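Local atomic coordinates of chitinase (Paenibacillus sp. FPU-7, PDB entry 5GZT), a protein that probably hydrolyses internal beta-1,4 linkages between N-acetylglucosamine units of chitin and chitodextrins, as an endo-acting glycosidase. Residues L364-G369 against G403-W408; F375-L380 against K420-D425; T494-A499 against D583-P588. All blocks are in the same frame, centred on the assembly; numbering follows the deposited sequence.

Contact 1: residues L364-G369 against G403-W408; sequences LVSIGG and GIDLDW
With chi1 at 175°, Ser366 carries OG opposite its own backbone N and beside its carbonyl carbon; Asp405 turns CG the same way (chi1 163°), and the two polar ends meet on one face of the sheet. Ser366 OG donates to Asp405 OD2 at 2.9 Å, reaching that oxygen nearly along its C-O bond. Asp407, its CG swung beside the backbone N instead, brings OD2 to 3.0 Å from Ser366 OG. Asp407 OD2 is hydrogen-bonded to Tyr282 OH, so Ser366 OG sits within a buried cluster of polar groups.

The backbones place these groups. The strands run parallel, their axes 4.6 Å apart at closest and inclined by 24°, with Val365, Ser366 and Ile367 level with Ile404, Asp405 and Leu406. Bonds pass alternately in both senses: Asp405 N to Val365 O at 3.0 Å, Ile367 N to Asp405 O at 2.9 Å, and Asp407 N to Ile367 O at 3.0 Å. Gly369 N closes the row on Asp407 O at 2.8 Å, whereas the first bond, Val365 N to Gly403 O, is weak.

On the other face the two strands present only aliphatic side chains, Val365, Ile367, Ile404 and Leu406. Ile367 CD1 touches Ile404 CG2 at 3.7 Å, the two side chains crossing at a slant, while Ile367 and Leu406 lie side by side and point the same way. Helices 382-398 and 425-447 pack over this face.

An apolar outer face toward the helices and a polar inner face are those of adjacent strands in a TIM barrel. SIGG matches the SxGG signature, and GIDLDW is the inner part of the DxxDxDxE signature, in which the catalytic centre of family 18 chitinases lies.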
ATOM      1  N   LEU B 364      -8.842  -5.686  -1.303  1.00 28.94           N
ATOM      2  CA  LEU B 364     -10.119  -5.033  -1.430  1.00 25.58           C
ATOM      3  C   LEU B 364     -10.630  -5.046  -2.833  1.00 30.04           C
ATOM      4  O   LEU B 364      -9.858  -5.155  -3.771  1.00 28.53           O
ATOM      5  CB  LEU B 364     -10.058  -3.603  -0.968  1.00 26.26           C
ATOM      6  CG  LEU B 364      -9.895  -3.292   0.555  1.00 26.18           C
ATOM      7  CD1 LEU B 364      -8.515  -3.596   1.115  1.00 25.23           C
ATOM      8  CD2 LEU B 364     -10.197  -1.839   0.766  1.00 27.01           C
ATOM      9  N   VAL B 365     -11.932  -4.866  -2.983  1.00 28.92           N
ATOM     10  CA  VAL B 365     -12.509  -4.751  -4.279  1.00 30.60           C
ATOM     11  C   VAL B 365     -12.605  -3.299  -4.501  1.00 29.72           C
ATOM     12  O   VAL B 365     -13.115  -2.596  -3.649  1.00 26.50           O
ATOM     13  CB  VAL B 365     -13.911  -5.403  -4.463  1.00 36.02           C
ATOM     14  CG1 VAL B 365     -14.927  -4.971  -3.406  1.00 36.54           C
ATOM     15  CG2 VAL B 365     -14.484  -5.005  -5.832  1.00 36.88           C
ATOM     16  N   SER B 366     -12.148  -2.834  -5.672  1.00 28.91           N
ATOM     17  CA  SER B 366     -12.313  -1.480  -6.035  1.00 28.79           C
ATOM     18  C   SER B 366     -13.412  -1.388  -7.077  1.00 29.40           C
ATOM     19  O   SER B 366     -13.381  -2.052  -8.102  1.00 30.50           O
ATOM     20  CB  SER B 366     -10.956  -0.883  -6.528  1.00 31.17           C
ATOM     21  OG  SER B 366     -11.175   0.428  -6.979  1.00 31.22           O
ATOM     22  N   ILE B 367     -14.370  -0.515  -6.847  1.00 28.26           N
ATOM     23  CA  ILE B 367     -15.550  -0.516  -7.666  1.00 29.45           C
ATOM     24  C   ILE B 367     -15.570   0.685  -8.444  1.00 28.32           C
ATOM     25  O   ILE B 367     -15.543   1.709  -7.841  1.00 26.68           O
ATOM     26  CB  ILE B 367     -16.842  -0.566  -6.773  1.00 36.38           C
ATOM     27  CG1 ILE B 367     -16.785  -1.830  -5.896  1.00 36.06           C
ATOM     28  CG2 ILE B 367     -18.097  -0.557  -7.662  1.00 34.35           C
ATOM     29  CD1 ILE B 367     -17.771  -1.850  -4.768  1.00 44.82           C
ATOM     30  N   GLY B 368     -15.678   0.607  -9.773  1.00 28.01           N
ATOM     31  CA  GLY B 368     -15.795   1.833 -10.564  1.00 29.61           C
ATOM     32  C   GLY B 368     -14.629   1.953 -11.563  1.00 37.08           C
ATOM     33  O   GLY B 368     -14.392   1.003 -12.353  1.00 29.94           O
ATOM     34  N   GLY B 369     -13.960   3.132 -11.583  1.00 33.94           N
ATOM     35  CA  GLY B 369     -12.794   3.373 -12.415  1.00 29.17           C
ATOM     36  C   GLY B 369     -13.199   4.274 -13.564  1.00 32.36           C
ATOM     37  O   GLY B 369     -14.355   4.713 -13.650  1.00 28.32           O
ATOM     38  N   GLY B 403     -12.400  -5.535   2.412  1.00 29.67           N
ATOM     39  CA  GLY B 403     -12.987  -4.201   2.405  1.00 29.11           C
ATOM     40  C   GLY B 403     -13.377  -3.747   1.031  1.00 31.87           C
ATOM     41  O   GLY B 403     -13.275  -4.510   0.082  1.00 33.03           O
ATOM     42  N   ILE B 404     -13.824  -2.502   0.929  1.00 31.70           N
ATOM     43  CA  ILE B 404     -14.415  -1.978  -0.289  1.00 31.27           C
ATOM     44  C   ILE B 404     -13.800  -0.595  -0.501  1.00 33.91           C
ATOM     45  O   ILE B 404     -13.746   0.245   0.451  1.00 37.07           O
ATOM     46  CB  ILE B 404     -15.938  -1.731  -0.141  1.00 32.59           C
ATOM     47  CG1 ILE B 404     -16.711  -3.054   0.072  1.00 37.64           C
ATOM     48  CG2 ILE B 404     -16.569  -1.056  -1.339  1.00 32.05           C
ATOM     49  CD1 ILE B 404     -18.167  -2.817   0.491  1.00 42.15           C
ATOM     50  N   ASP B 405     -13.469  -0.317  -1.755  1.00 29.92           N
ATOM     51  CA  ASP B 405     -13.016   1.005  -2.186  1.00 32.93           C
ATOM     52  C   ASP B 405     -13.892   1.507  -3.327  1.00 27.77           C
ATOM     53  O   ASP B 405     -14.171   0.763  -4.221  1.00 31.73           O
ATOM     54  CB  ASP B 405     -11.476   0.940  -2.555  1.00 32.95           C
ATOM     55  CG  ASP B 405     -11.036   2.125  -3.373  1.00 31.84           C
ATOM     56  OD1 ASP B 405     -10.847   3.180  -2.750  1.00 30.83           O
ATOM     57  OD2 ASP B 405     -10.986   2.014  -4.614  1.00 32.32           O
ATOM     58  N   LEU B 406     -14.297   2.764  -3.352  1.00 29.18           N
ATOM     59  CA  LEU B 406     -15.035   3.270  -4.506  1.00 29.38           C
ATOM     60  C   LEU B 406     -14.204   4.239  -5.270  1.00 30.33           C
ATOM     61  O   LEU B 406     -13.640   5.166  -4.664  1.00 27.80           O
ATOM     62  CB  LEU B 406     -16.274   4.023  -4.108  1.00 31.60           C
ATOM     63  CG  LEU B 406     -17.351   3.331  -3.217  1.00 34.10           C
ATOM     64  CD1 LEU B 406     -18.570   4.223  -3.225  1.00 32.73           C
ATOM     65  CD2 LEU B 406     -17.668   1.950  -3.735  1.00 38.10           C
ATOM     66  N   ASP B 407     -14.193   4.083  -6.598  1.00 28.20           N
ATOM     67  CA  ASP B 407     -13.536   4.999  -7.529  1.00 31.75           C
ATOM     68  C   ASP B 407     -14.552   5.530  -8.479  1.00 33.31           C
ATOM     69  O   ASP B 407     -14.630   5.090  -9.680  1.00 29.81           O
ATOM     70  CB  ASP B 407     -12.341   4.328  -8.313  1.00 31.81           C
ATOM     71  CG  ASP B 407     -11.283   3.756  -7.398  1.00 36.64           C
ATOM     72  OD1 ASP B 407     -11.472   3.875  -6.136  1.00 34.34           O
ATOM     73  OD2 ASP B 407     -10.254   3.170  -7.913  1.00 36.41           O
ATOM     74  N   TRP B 408     -15.324   6.513  -8.007  1.00 30.60           N
ATOM     75  CA  TRP B 408     -16.262   7.163  -8.904  1.00 29.58           C
ATOM     76  C   TRP B 408     -15.625   8.330  -9.575  1.00 27.94           C
ATOM     77  O   TRP B 408     -15.132   9.304  -8.929  1.00 27.75           O
ATOM     78  CB  TRP B 408     -17.510   7.534  -8.101  1.00 32.04           C
ATOM     79  CG  TRP B 408     -18.675   8.322  -8.669  1.00 34.38           C
ATOM     80  CD1 TRP B 408     -18.821   8.943  -9.873  1.00 38.09           C
ATOM     81  CD2 TRP B 408     -19.874   8.596  -7.930  1.00 36.64           C
ATOM     82  NE1 TRP B 408     -20.043   9.594  -9.917  1.00 36.35           N
ATOM     83  CE2 TRP B 408     -20.677   9.426  -8.719  1.00 36.12           C
ATOM     84  CE3 TRP B 408     -20.320   8.222  -6.638  1.00 38.95           C
ATOM     85  CZ2 TRP B 408     -21.933   9.865  -8.306  1.00 38.74           C
ATOM     86  CZ3 TRP B 408     -21.581   8.714  -6.198  1.00 40.96           C
ATOM     87  CH2 TRP B 408     -22.357   9.505  -7.044  1.00 40.26           C
TER

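Contact 2: residues F375-L380 against K420-D425; sequences FSDAAL and KSRPED
Ser376 and Asp425 form the tight end of this contact: Ser376 OG donates to Asp425 OD1 at 2.5 Å, entering by the syn lone pair, the side facing the other carboxylate oxygen. Ser376 OG lies anti to its backbone N (chi1 -164°), which aims it at the loop. A water adds a second link, donating both to Ser376 O and to the same Asp425 OD1, so that oxygen is held from two directions. Asp425 OD2 is occupied as well, taking Arg422 N at 2.9 Å from above the carboxylate plane and Val412 N from earlier in the same connection.

The Arg422 N bond spans a type I turn, Arg422 to Asp425, that leads into helix 425-447; across from it stands the short helix 375-378. Both belong to connections of the family 18 barrel, following strands 403-407 and 362-368 respectively.

Toward solvent the contact becomes a salt-bridge network centred on one oxygen. Arg422 grips Asp377 OD1 end-on, through NH1 at 2.7 Å and NH2 at 2.9 Å, with that oxygen only 3° out of the guanidinium plane. The carboxylate itself is turned 44° from that plane. Lys420, extended and exposed, adds NZ at 3.1 Å to Asp377 OD1, by the syn lone pair. Three donors thus share one acceptor, which probably favours its negative charge. Leu380 CD2 rests over one guanidinium face, 3.6 Å from Arg422 NH2, and Lys420 CE lies over the opposite one. From Arg422 NH1 a weak bond, 3.1 Å long, returns to Ser376 OG.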
ATOM      1  N   PHE B 375     -22.802   4.844 -10.963  1.00 40.07           N
ATOM      2  CA  PHE B 375     -22.803   5.537  -9.691  1.00 38.08           C
ATOM      3  C   PHE B 375     -23.888   6.629  -9.508  1.00 33.20           C
ATOM      4  O   PHE B 375     -24.382   6.728  -8.418  1.00 35.15           O
ATOM      5  CB  PHE B 375     -21.426   6.174  -9.337  1.00 35.54           C
ATOM      6  CG  PHE B 375     -20.427   5.208  -8.781  1.00 32.15           C
ATOM      7  CD1 PHE B 375     -20.649   4.579  -7.602  1.00 34.10           C
ATOM      8  CD2 PHE B 375     -19.249   4.916  -9.481  1.00 34.85           C
ATOM      9  CE1 PHE B 375     -19.724   3.673  -7.087  1.00 33.56           C
ATOM     10  CE2 PHE B 375     -18.349   4.017  -9.002  1.00 32.19           C
ATOM     11  CZ  PHE B 375     -18.574   3.388  -7.797  1.00 33.74           C
ATOM     12  N   SER B 376     -24.166   7.501 -10.480  1.00 33.61           N
ATOM     13  CA  SER B 376     -25.083   8.615 -10.255  1.00 36.27           C
ATOM     14  C   SER B 376     -26.462   8.017  -9.871  1.00 45.57           C
ATOM     15  O   SER B 376     -27.021   8.318  -8.767  1.00 48.68           O
ATOM     16  CB  SER B 376     -25.131   9.544 -11.459  1.00 35.86           C
ATOM     17  OG  SER B 376     -25.727  10.796 -11.109  1.00 40.36           O
ATOM     18  N   ASP B 377     -26.912   7.044 -10.694  1.00 45.79           N
ATOM     19  CA  ASP B 377     -28.122   6.254 -10.424  1.00 44.05           C
ATOM     20  C   ASP B 377     -28.055   5.427  -9.155  1.00 45.08           C
ATOM     21  O   ASP B 377     -29.025   5.399  -8.387  1.00 44.49           O
ATOM     22  CB  ASP B 377     -28.496   5.318 -11.603  1.00 41.71           C
ATOM     23  CG  ASP B 377     -28.982   6.067 -12.809  1.00 38.50           C
ATOM     24  OD1 ASP B 377     -29.086   7.311 -12.830  1.00 43.41           O
ATOM     25  OD2 ASP B 377     -29.265   5.396 -13.797  1.00 44.55           O
ATOM     26  N   ALA B 378     -26.949   4.734  -8.914  1.00 40.05           N
ATOM     27  CA  ALA B 378     -26.859   3.913  -7.706  1.00 41.51           C
ATOM     28  C   ALA B 378     -27.029   4.727  -6.425  1.00 44.91           C
ATOM     29  O   ALA B 378     -27.523   4.214  -5.425  1.00 44.30           O
ATOM     30  CB  ALA B 378     -25.556   3.153  -7.658  1.00 47.15           C
ATOM     31  N   ALA B 379     -26.592   5.978  -6.474  1.00 43.42           N
ATOM     32  CA  ALA B 379     -26.548   6.836  -5.305  1.00 47.47           C
ATOM     33  C   ALA B 379     -27.813   7.676  -5.193  1.00 50.41           C
ATOM     34  O   ALA B 379     -27.938   8.428  -4.230  1.00 45.06           O
ATOM     35  CB  ALA B 379     -25.320   7.753  -5.343  1.00 42.12           C
ATOM     36  N   LEU B 380     -28.727   7.539  -6.164  1.00 46.40           N
ATOM     37  CA  LEU B 380     -29.775   8.542  -6.389  1.00 54.42           C
ATOM     38  C   LEU B 380     -30.802   8.710  -5.259  1.00 53.25           C
ATOM     39  O   LEU B 380     -31.225   9.849  -4.984  1.00 48.49           O
ATOM     40  CB  LEU B 380     -30.558   8.223  -7.675  1.00 58.72           C
ATOM     41  CG  LEU B 380     -31.464   9.352  -8.190  1.00 58.84           C
ATOM     42  CD1 LEU B 380     -30.692  10.659  -8.304  1.00 55.43           C
ATOM     43  CD2 LEU B 380     -32.081   8.955  -9.529  1.00 61.93           C
ATOM     44  N   LYS B 420     -22.485   9.597 -16.658  1.00 44.65           N
ATOM     45  CA  LYS B 420     -23.674  10.289 -16.253  1.00 40.98           C
ATOM     46  C   LYS B 420     -23.435  10.881 -14.886  1.00 39.29           C
ATOM     47  O   LYS B 420     -22.874  10.209 -13.991  1.00 41.81           O
ATOM     48  CB  LYS B 420     -24.831   9.297 -16.134  1.00 43.39           C
ATOM     49  CG  LYS B 420     -26.171  10.019 -15.994  1.00 47.59           C
ATOM     50  CD  LYS B 420     -27.230   9.074 -15.465  1.00 52.57           C
ATOM     51  CE  LYS B 420     -28.607   9.732 -15.592  1.00 54.10           C
ATOM     52  NZ  LYS B 420     -29.597   8.650 -15.611  1.00 51.70           N
ATOM     53  N   SER B 421     -23.839  12.133 -14.747  1.00 39.64           N
ATOM     54  CA  SER B 421     -23.732  12.858 -13.475  1.00 44.92           C
ATOM     55  C   SER B 421     -24.866  13.902 -13.274  1.00 47.26           C
ATOM     56  O   SER B 421     -25.448  14.413 -14.242  1.00 45.13           O
ATOM     57  CB  SER B 421     -22.418  13.624 -13.472  1.00 45.50           C
ATOM     58  OG  SER B 421     -22.413  14.662 -14.466  1.00 40.57           O
ATOM     59  N   ARG B 422     -25.087  14.261 -12.013  1.00 45.17           N
ATOM     60  CA  ARG B 422     -26.063  15.240 -11.622  1.00 43.51           C
ATOM     61  C   ARG B 422     -25.557  16.026 -10.408  1.00 46.63           C
ATOM     62  O   ARG B 422     -24.737  15.495  -9.625  1.00 43.05           O
ATOM     63  CB  ARG B 422     -27.300  14.520 -11.132  1.00 45.42           C
ATOM     64  CG  ARG B 422     -27.878  13.365 -11.925  1.00 49.67           C
ATOM     65  CD  ARG B 422     -28.730  12.491 -10.992  1.00 49.09           C
ATOM     66  NE  ARG B 422     -29.701  11.682 -11.716  1.00 47.13           N
ATOM     67  CZ  ARG B 422     -29.581  10.390 -12.023  1.00 54.18           C
ATOM     68  NH1 ARG B 422     -28.514   9.653 -11.675  1.00 52.22           N
ATOM     69  NH2 ARG B 422     -30.558   9.809 -12.704  1.00 50.26           N
ATOM     70  N   PRO B 423     -26.138  17.222 -10.167  1.00 44.66           N
ATOM     71  CA  PRO B 423     -25.823  17.997  -8.965  1.00 47.04           C
ATOM     72  C   PRO B 423     -25.919  17.239  -7.650  1.00 41.16           C
ATOM     73  O   PRO B 423     -25.092  17.449  -6.759  1.00 45.22           O
ATOM     74  CB  PRO B 423     -26.806  19.153  -9.036  1.00 48.77           C
ATOM     75  CG  PRO B 423     -26.874  19.422 -10.514  1.00 52.53           C
ATOM     76  CD  PRO B 423     -26.892  18.038 -11.139  1.00 48.38           C
ATOM     77  N   GLU B 424     -26.831  16.294  -7.576  1.00 37.65           N
ATOM     78  CA  GLU B 424     -27.144  15.588  -6.345  1.00 42.99           C
ATOM     79  C   GLU B 424     -26.117  14.554  -5.976  1.00 41.14           C
ATOM     80  O   GLU B 424     -26.174  13.958  -4.862  1.00 39.93           O
ATOM     81  CB  GLU B 424     -28.488  14.857  -6.524  1.00 46.10           C
ATOM     82  CG  GLU B 424     -29.689  15.799  -6.722  1.00 52.55           C
ATOM     83  CD  GLU B 424     -29.843  16.376  -8.129  1.00 54.52           C
ATOM     84  OE1 GLU B 424     -29.359  15.767  -9.082  1.00 55.77           O
ATOM     85  OE2 GLU B 424     -30.451  17.445  -8.302  1.00 60.26           O
ATOM     86  N   ASP B 425     -25.233  14.246  -6.950  1.00 42.81           N
ATOM     87  CA  ASP B 425     -24.075  13.318  -6.739  1.00 40.66           C
ATOM     88  C   ASP B 425     -23.340  13.677  -5.457  1.00 31.70           C
ATOM     89  O   ASP B 425     -23.098  12.787  -4.577  1.00 37.60           O
ATOM     90  CB  ASP B 425     -23.123  13.354  -7.950  1.00 40.96           C
ATOM     91  CG  ASP B 425     -23.718  12.694  -9.201  1.00 42.29           C
ATOM     92  OD1 ASP B 425     -24.715  11.929  -9.116  1.00 43.18           O
ATOM     93  OD2 ASP B 425     -23.173  12.962 -10.286  1.00 40.75           O
TER
HETATM   94  O   HOH W   1     -22.835   7.917 -13.130  1.00 35.13           O
HETATM   95  O   HOH W   2     -26.541  10.615  -7.532  1.00 45.60           O

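Contact 3: residues T494-A499 against D583-P588; sequences TSHHTA and DTAKAP
His496 meets Ala585 and Ala587 where the loop after barrel strand 478-481 packs on a small antiparallel sheet. In sequence that sheet falls between barrel strands 527-532 and 619-623, consistent with the alpha+beta insertion of many family 18 chitinases; Lys586 and Ala587, both facing Asp582, form a G1 beta bulge where strand 578-582 turns back into strand 587-591.

The aromatic contact is a CH-pi one. Ala587 CB stands over one face of the His496 imidazole, 4.0 Å from the ring centroid and 24° off the normal, displaced toward the rim on the ND1 side. Ala585 CB reaches the ring obliquely, at 3.6 Å from His496 CD2. With CG beside the backbone N (chi1 -55°), the ring extends to both methyls.

Purely apolar contact comes from Ala499, whose CB lies 3.9 Å from Ala585 CB and 4.1 Å from Ala587 CB. Three alanine methyls cluster beside the His496 ring in a buried interface.

Polar links hold the imidazole at both nitrogens, and no direct hydrogen bond joins the segments. His496 NE2 is hydrogen-bonded to OD2 of Asp582, which faces the bulged pair. One water lies 2.8 Å from His496 ND1 and donates to Pro588 O at 2.9 Å.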
ATOM      1  N   THR B 494       4.115  20.675 -22.812  1.00 16.56           N
ATOM      2  CA  THR B 494       4.511  19.529 -22.037  1.00 16.64           C
ATOM      3  C   THR B 494       4.685  19.875 -20.555  1.00 16.74           C
ATOM      4  O   THR B 494       5.064  21.013 -20.178  1.00 19.75           O
ATOM      5  CB  THR B 494       5.807  18.899 -22.569  1.00 15.49           C
ATOM      6  OG1 THR B 494       6.876  19.837 -22.433  1.00 16.52           O
ATOM      7  CG2 THR B 494       5.720  18.499 -24.032  1.00 15.57           C
ATOM      8  N   SER B 495       4.418  18.899 -19.703  1.00 17.69           N
ATOM      9  CA  SER B 495       4.762  19.016 -18.309  1.00 16.82           C
ATOM     10  C   SER B 495       4.812  17.660 -17.670  1.00 16.61           C
ATOM     11  O   SER B 495       4.807  16.639 -18.335  1.00 18.82           O
ATOM     12  CB  SER B 495       3.765  19.969 -17.578  1.00 19.05           C
ATOM     13  OG  SER B 495       4.289  20.374 -16.295  1.00 17.13           O
ATOM     14  N   HIS B 496       4.951  17.623 -16.362  1.00 16.77           N
ATOM     15  CA  HIS B 496       4.994  16.363 -15.577  1.00 14.49           C
ATOM     16  C   HIS B 496       3.630  15.934 -15.240  1.00 17.25           C
ATOM     17  O   HIS B 496       2.781  16.778 -14.861  1.00 16.63           O
ATOM     18  CB  HIS B 496       5.759  16.560 -14.256  1.00 14.35           C
ATOM     19  CG  HIS B 496       7.132  17.095 -14.444  1.00 15.87           C
ATOM     20  ND1 HIS B 496       8.111  16.400 -15.133  1.00 17.14           N
ATOM     21  CD2 HIS B 496       7.693  18.272 -14.087  1.00 17.93           C
ATOM     22  CE1 HIS B 496       9.201  17.149 -15.222  1.00 17.88           C
ATOM     23  NE2 HIS B 496       8.989  18.279 -14.559  1.00 18.33           N
ATOM     24  N   HIS B 497       3.336  14.642 -15.368  1.00 16.37           N
ATOM     25  CA  HIS B 497       2.001  14.107 -15.037  1.00 17.94           C
ATOM     26  C   HIS B 497       1.834  13.613 -13.608  1.00 18.57           C
ATOM     27  O   HIS B 497       0.673  13.448 -13.158  1.00 16.28           O
ATOM     28  CB  HIS B 497       1.558  13.041 -16.081  1.00 16.08           C
ATOM     29  CG  HIS B 497       1.672  11.613 -15.674  1.00 16.18           C
ATOM     30  ND1 HIS B 497       2.715  10.786 -16.066  1.00 18.08           N
ATOM     31  CD2 HIS B 497       0.786  10.815 -15.049  1.00 15.17           C
ATOM     32  CE1 HIS B 497       2.499   9.565 -15.621  1.00 15.54           C
ATOM     33  NE2 HIS B 497       1.312   9.554 -15.029  1.00 21.45           N
ATOM     34  N   THR B 498       2.944  13.338 -12.914  1.00 15.11           N
ATOM     35  CA  THR B 498       2.850  12.712 -11.617  1.00 15.06           C
ATOM     36  C   THR B 498       4.000  13.199 -10.706  1.00 17.03           C
ATOM     37  O   THR B 498       4.467  12.505  -9.840  1.00 14.66           O
ATOM     38  CB  THR B 498       2.683  11.192 -11.687  1.00 17.29           C
ATOM     39  OG1 THR B 498       2.302  10.664 -10.376  1.00 15.24           O
ATOM     40  CG2 THR B 498       3.966  10.491 -12.182  1.00 17.22           C
ATOM     41  N   ALA B 499       4.382  14.458 -10.880  1.00 15.83           N
ATOM     42  CA  ALA B 499       5.512  14.979 -10.089  1.00 18.47           C
ATOM     43  C   ALA B 499       5.229  15.187  -8.621  1.00 19.59           C
ATOM     44  O   ALA B 499       4.086  15.483  -8.255  1.00 18.46           O
ATOM     45  CB  ALA B 499       5.952  16.283 -10.686  1.00 18.79           C
ATOM     46  N   ASP B 583      15.022  18.722 -11.225  1.00 15.87           N
ATOM     47  CA  ASP B 583      15.447  18.697  -9.854  1.00 19.30           C
ATOM     48  C   ASP B 583      14.647  19.599  -8.904  1.00 18.38           C
ATOM     49  O   ASP B 583      14.935  19.577  -7.737  1.00 18.34           O
ATOM     50  CB  ASP B 583      16.912  19.096  -9.673  1.00 22.14           C
ATOM     51  CG  ASP B 583      17.504  18.467  -8.374  1.00 22.59           C
ATOM     52  OD1 ASP B 583      17.214  17.277  -7.911  1.00 26.58           O
ATOM     53  OD2 ASP B 583      18.292  19.189  -7.854  1.00 31.42           O
ATOM     54  N   THR B 584      13.675  20.326  -9.388  1.00 16.94           N
ATOM     55  CA  THR B 584      12.726  21.033  -8.495  1.00 17.40           C
ATOM     56  C   THR B 584      11.464  20.169  -8.369  1.00 16.93           C
ATOM     57  O   THR B 584      11.024  19.832  -7.218  1.00 18.92           O
ATOM     58  CB  THR B 584      12.391  22.355  -9.129  1.00 20.78           C
ATOM     59  OG1 THR B 584      13.591  23.089  -9.329  1.00 21.10           O
ATOM     60  CG2 THR B 584      11.429  23.143  -8.271  1.00 24.80           C
ATOM     61  N   ALA B 585      10.912  19.681  -9.500  1.00 14.87           N
ATOM     62  CA  ALA B 585       9.755  18.804  -9.393  1.00 14.35           C
ATOM     63  C   ALA B 585      10.068  17.451  -8.818  1.00 17.47           C
ATOM     64  O   ALA B 585       9.184  16.795  -8.272  1.00 17.82           O
ATOM     65  CB  ALA B 585       9.137  18.595 -10.763  1.00 16.86           C
ATOM     66  N   LYS B 586      11.329  17.006  -8.951  1.00 16.33           N
ATOM     67  CA  LYS B 586      11.765  15.628  -8.568  1.00 15.96           C
ATOM     68  C   LYS B 586      11.102  14.554  -9.463  1.00 15.88           C
ATOM     69  O   LYS B 586      10.572  13.607  -8.968  1.00 15.47           O
ATOM     70  CB  LYS B 586      11.608  15.301  -7.114  1.00 15.88           C
ATOM     71  CG  LYS B 586      12.211  16.376  -6.205  1.00 19.96           C
ATOM     72  CD  LYS B 586      13.725  16.625  -6.373  1.00 21.88           C
ATOM     73  CE  LYS B 586      14.169  17.607  -5.283  1.00 22.72           C
ATOM     74  NZ  LYS B 586      15.568  17.865  -5.532  1.00 25.71           N
ATOM     75  N   ALA B 587      11.189  14.736 -10.777  1.00 14.40           N
ATOM     76  CA  ALA B 587      10.561  13.882 -11.742  1.00 14.80           C
ATOM     77  C   ALA B 587      11.448  13.685 -12.973  1.00 14.16           C
ATOM     78  O   ALA B 587      12.032  14.644 -13.503  1.00 12.03           O
ATOM     79  CB  ALA B 587       9.252  14.468 -12.223  1.00 16.28           C
ATOM     80  N   PRO B 588      11.428  12.480 -13.524  1.00 13.21           N
ATOM     81  CA  PRO B 588      12.202  12.227 -14.727  1.00 13.42           C
ATOM     82  C   PRO B 588      11.314  12.356 -15.965  1.00 14.09           C
ATOM     83  O   PRO B 588      10.078  12.211 -15.859  1.00 14.25           O
ATOM     84  CB  PRO B 588      12.560  10.748 -14.556  1.00 14.26           C
ATOM     85  CG  PRO B 588      11.222  10.182 -13.970  1.00 15.06           C
ATOM     86  CD  PRO B 588      10.709  11.290 -13.060  1.00 14.03           C
TER
HETATM   87  O   HOH W   3       7.654  13.651 -15.364  1.00 12.84           O

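Overall arrangement
From the N terminus, strand 362-368 comes first, and contact 1 closes the excursion through helix 382-398 by setting strand 403-407 beside it. Contact 2 opens inside that excursion, at helix 375-378, and closes beyond it at 420-425, so the two cross rather than nest. They also touch: the Trp408 ring of 403-408 stacks on Phe375 of helix 375-378; the centres of contacts 1 and 2 are about 16 Å apart. Contact 3 follows in series and closes a longer excursion, tying the loop after strand 478-481 to the inserted antiparallel sheet. Its centre lies about 28 Å from that of contact 1 and 35 Å from that of contact 2, without touching either.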